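Local coordinates for internalin (Listeria monocytogenes serotype 4b, PDB 4FMZ), which is a leucine-rich-repeat protein of the internalin family that probably takes part in bacterial adhesion to, and invasion of, host cells, at residues K168-I173 / I192-S197. Residues are numbered along the deposited sequence; the frame is centred on the assembly and turned at random.
Sequences KDVTPI and ISPLAS
Val170 to Ile173 runs beside Ile192 to Leu195, and the backbones come closest at Thr171 and Pro194, whose CA atoms are 5.4 Å apart. Residues 193-197 form a short 3-10 segment. Each segment makes a tight turn here: Ile173 N bonds to Val170 O, and Leu195 N to Ile192 O. Val170 points its side chain at the second segment. With CG1 anti to the carbonyl carbon (chi1 -62°), CG2 falls between the backbone N and that carbon, and this methyl makes the contact. It packs on Leu195, 3.9 Å from Leu195 CG, and the two side chains cross at about a right angle. The same methyl also reaches the Ile192 backbone, 4.2 Å from Ile192 CA. Leu195 CD2 fits against the CG2 branch of Ile173 at 3.8 Å. These are successive turns of a leucine-rich-repeat solenoid. The two segments occupy equivalent places in neighbouring turns, one in the loop after strand 159-161 and the other in the loop after strand 181-183. Ile173 and Leu195 both also pack on Leu182 of strand 181-183, on the inside of the solenoid. Nearer the surface, the Pro194 ring sits against Thr171. Pro194 CG is 3.7 Å from Thr171 OG1, and Pro194 CB packs on Thr171 CA. The Thr171 hydroxyl is held from its own segment: OG1 donates to the syn lone pair of Asp169 OD1 at 2.6 Å. Thr171 N donates to the same oxygen from above the carboxylate plane, which makes an Asx turn. The hydroxyl bond probably holds the threonine side chain in the rotation that puts OG1 against the proline, while the N-H bond holds the backbone of the turn. At the far end, Ser197 OG hydrogen-bonds Ala174 O, a further link between the two loops.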
ATOM      1  N   LYS A 168      10.107 -10.716   6.601  1.00 29.97           N
ATOM      2  CA  LYS A 168       9.677 -12.105   6.700  1.00 29.40           C
ATOM      3  C   LYS A 168       8.583 -12.235   7.747  1.00 32.49           C
ATOM      4  O   LYS A 168       7.486 -12.724   7.468  1.00 30.72           O
ATOM      5  CB  LYS A 168      10.866 -12.997   7.107  1.00 33.29           C
ATOM      6  CG  LYS A 168      11.639 -13.593   5.956  1.00 49.80           C
ATOM      7  CD  LYS A 168      11.839 -15.091   6.152  1.00 56.38           C
ATOM      8  CE  LYS A 168      12.491 -15.707   4.935  1.00 62.07           C
ATOM      9  NZ  LYS A 168      11.520 -15.950   3.832  1.00 57.66           N
ATOM     10  N   ASP A 169       8.911 -11.774   8.968  1.00 29.16           N
ATOM     11  CA  ASP A 169       8.113 -11.873  10.182  1.00 29.06           C
ATOM     12  C   ASP A 169       7.104 -10.725  10.300  1.00 31.23           C
ATOM     13  O   ASP A 169       7.485  -9.578  10.488  1.00 30.51           O
ATOM     14  CB  ASP A 169       9.058 -11.916  11.392  1.00 31.21           C
ATOM     15  CG  ASP A 169       8.391 -12.234  12.710  1.00 35.53           C
ATOM     16  OD1 ASP A 169       7.151 -12.380  12.730  1.00 33.50           O
ATOM     17  OD2 ASP A 169       9.108 -12.318  13.726  1.00 40.58           O
ATOM     18  N   VAL A 170       5.811 -11.049  10.204  1.00 27.17           N
ATOM     19  CA  VAL A 170       4.761 -10.035  10.275  1.00 26.46           C
ATOM     20  C   VAL A 170       4.095 -10.025  11.685  1.00 29.13           C
ATOM     21  O   VAL A 170       3.068  -9.368  11.855  1.00 27.18           O
ATOM     22  CB  VAL A 170       3.723 -10.160   9.113  1.00 29.97           C
ATOM     23  CG1 VAL A 170       4.396  -9.963   7.757  1.00 29.57           C
ATOM     24  CG2 VAL A 170       2.963 -11.488   9.137  1.00 30.36           C
ATOM     25  N   THR A 171       4.700 -10.714  12.689  1.00 26.50           N
ATOM     26  CA  THR A 171       4.178 -10.778  14.068  1.00 27.25           C
ATOM     27  C   THR A 171       3.917  -9.363  14.654  1.00 31.12           C
ATOM     28  O   THR A 171       2.834  -9.179  15.206  1.00 30.29           O
ATOM     29  CB  THR A 171       5.085 -11.614  15.017  1.00 36.88           C
ATOM     30  OG1 THR A 171       5.267 -12.918  14.470  1.00 33.59           O
ATOM     31  CG2 THR A 171       4.494 -11.773  16.411  1.00 38.56           C
ATOM     32  N   PRO A 172       4.795  -8.335  14.488  1.00 28.53           N
ATOM     33  CA  PRO A 172       4.458  -7.005  15.047  1.00 28.90           C
ATOM     34  C   PRO A 172       3.162  -6.403  14.488  1.00 31.40           C
ATOM     35  O   PRO A 172       2.516  -5.630  15.197  1.00 30.39           O
ATOM     36  CB  PRO A 172       5.660  -6.140  14.653  1.00 29.87           C
ATOM     37  CG  PRO A 172       6.774  -7.116  14.462  1.00 33.43           C
ATOM     38  CD  PRO A 172       6.133  -8.314  13.853  1.00 29.00           C
ATOM     39  N   ILE A 173       2.787  -6.746  13.228  1.00 27.27           N
ATOM     40  CA  ILE A 173       1.583  -6.210  12.561  1.00 25.78           C
ATOM     41  C   ILE A 173       0.305  -6.785  13.221  1.00 29.04           C
ATOM     42  O   ILE A 173      -0.750  -6.147  13.148  1.00 28.15           O
ATOM     43  CB  ILE A 173       1.608  -6.455  11.022  1.00 27.51           C
ATOM     44  CG1 ILE A 173       2.866  -5.819  10.388  1.00 26.93           C
ATOM     45  CG2 ILE A 173       0.329  -5.914  10.337  1.00 26.90           C
ATOM     46  CD1 ILE A 173       3.072  -6.200   8.922  1.00 28.36           C
ATOM     47  N   ILE A 192       1.640 -15.885   7.356  1.00 25.11           N
ATOM     48  CA  ILE A 192       0.782 -14.750   7.733  1.00 25.39           C
ATOM     49  C   ILE A 192      -0.147 -15.123   8.924  1.00 29.41           C
ATOM     50  O   ILE A 192      -1.018 -14.324   9.279  1.00 28.03           O
ATOM     51  CB  ILE A 192      -0.031 -14.171   6.541  1.00 28.41           C
ATOM     52  CG1 ILE A 192      -0.832 -15.262   5.768  1.00 28.49           C
ATOM     53  CG2 ILE A 192       0.851 -13.322   5.616  1.00 28.95           C
ATOM     54  CD1 ILE A 192      -2.072 -14.707   4.972  1.00 34.39           C
ATOM     55  N   SER A 193       0.079 -16.285   9.584  1.00 27.39           N
ATOM     56  CA  SER A 193      -0.753 -16.728  10.716  1.00 28.73           C
ATOM     57  C   SER A 193      -0.945 -15.633  11.812  1.00 33.50           C
ATOM     58  O   SER A 193      -2.082 -15.529  12.260  1.00 33.78           O
ATOM     59  CB  SER A 193      -0.237 -18.025  11.339  1.00 33.61           C
ATOM     60  OG  SER A 193       1.077 -17.889  11.856  1.00 44.50           O
ATOM     61  N   PRO A 194       0.021 -14.739  12.188  1.00 30.88           N
ATOM     62  CA  PRO A 194      -0.300 -13.699  13.188  1.00 31.91           C
ATOM     63  C   PRO A 194      -1.353 -12.683  12.729  1.00 34.94           C
ATOM     64  O   PRO A 194      -1.955 -12.020  13.568  1.00 36.22           O
ATOM     65  CB  PRO A 194       1.036 -12.976  13.393  1.00 34.02           C
ATOM     66  CG  PRO A 194       2.070 -13.921  12.918  1.00 37.92           C
ATOM     67  CD  PRO A 194       1.439 -14.633  11.779  1.00 32.47           C
ATOM     68  N   LEU A 195      -1.606 -12.579  11.417  1.00 28.56           N
ATOM     69  CA  LEU A 195      -2.554 -11.609  10.873  1.00 25.85           C
ATOM     70  C   LEU A 195      -4.031 -11.983  11.132  1.00 26.87           C
ATOM     71  O   LEU A 195      -4.913 -11.190  10.806  1.00 24.75           O
ATOM     72  CB  LEU A 195      -2.299 -11.352   9.368  1.00 24.33           C
ATOM     73  CG  LEU A 195      -0.895 -10.806   8.996  1.00 27.67           C
ATOM     74  CD1 LEU A 195      -0.881 -10.290   7.573  1.00 27.93           C
ATOM     75  CD2 LEU A 195      -0.417  -9.668   9.972  1.00 29.91           C
ATOM     76  N   ALA A 196      -4.285 -13.127  11.806  1.00 25.05           N
ATOM     77  CA  ALA A 196      -5.621 -13.582  12.206  1.00 24.24           C
ATOM     78  C   ALA A 196      -6.279 -12.578  13.183  1.00 27.79           C
ATOM     79  O   ALA A 196      -7.496 -12.576  13.329  1.00 27.28           O
ATOM     80  CB  ALA A 196      -5.533 -14.966  12.838  1.00 25.64           C
ATOM     81  N   SER A 197      -5.485 -11.694  13.798  1.00 25.39           N
ATOM     82  CA  SER A 197      -5.983 -10.671  14.731  1.00 25.87           C
ATOM     83  C   SER A 197      -6.534  -9.419  14.006  1.00 29.39           C
ATOM     84  O   SER A 197      -7.176  -8.582  14.645  1.00 29.87           O
ATOM     85  CB  SER A 197      -4.865 -10.250  15.676  1.00 29.06           C
ATOM     86  OG  SER A 197      -3.790  -9.739  14.906  1.00 33.95           O
TER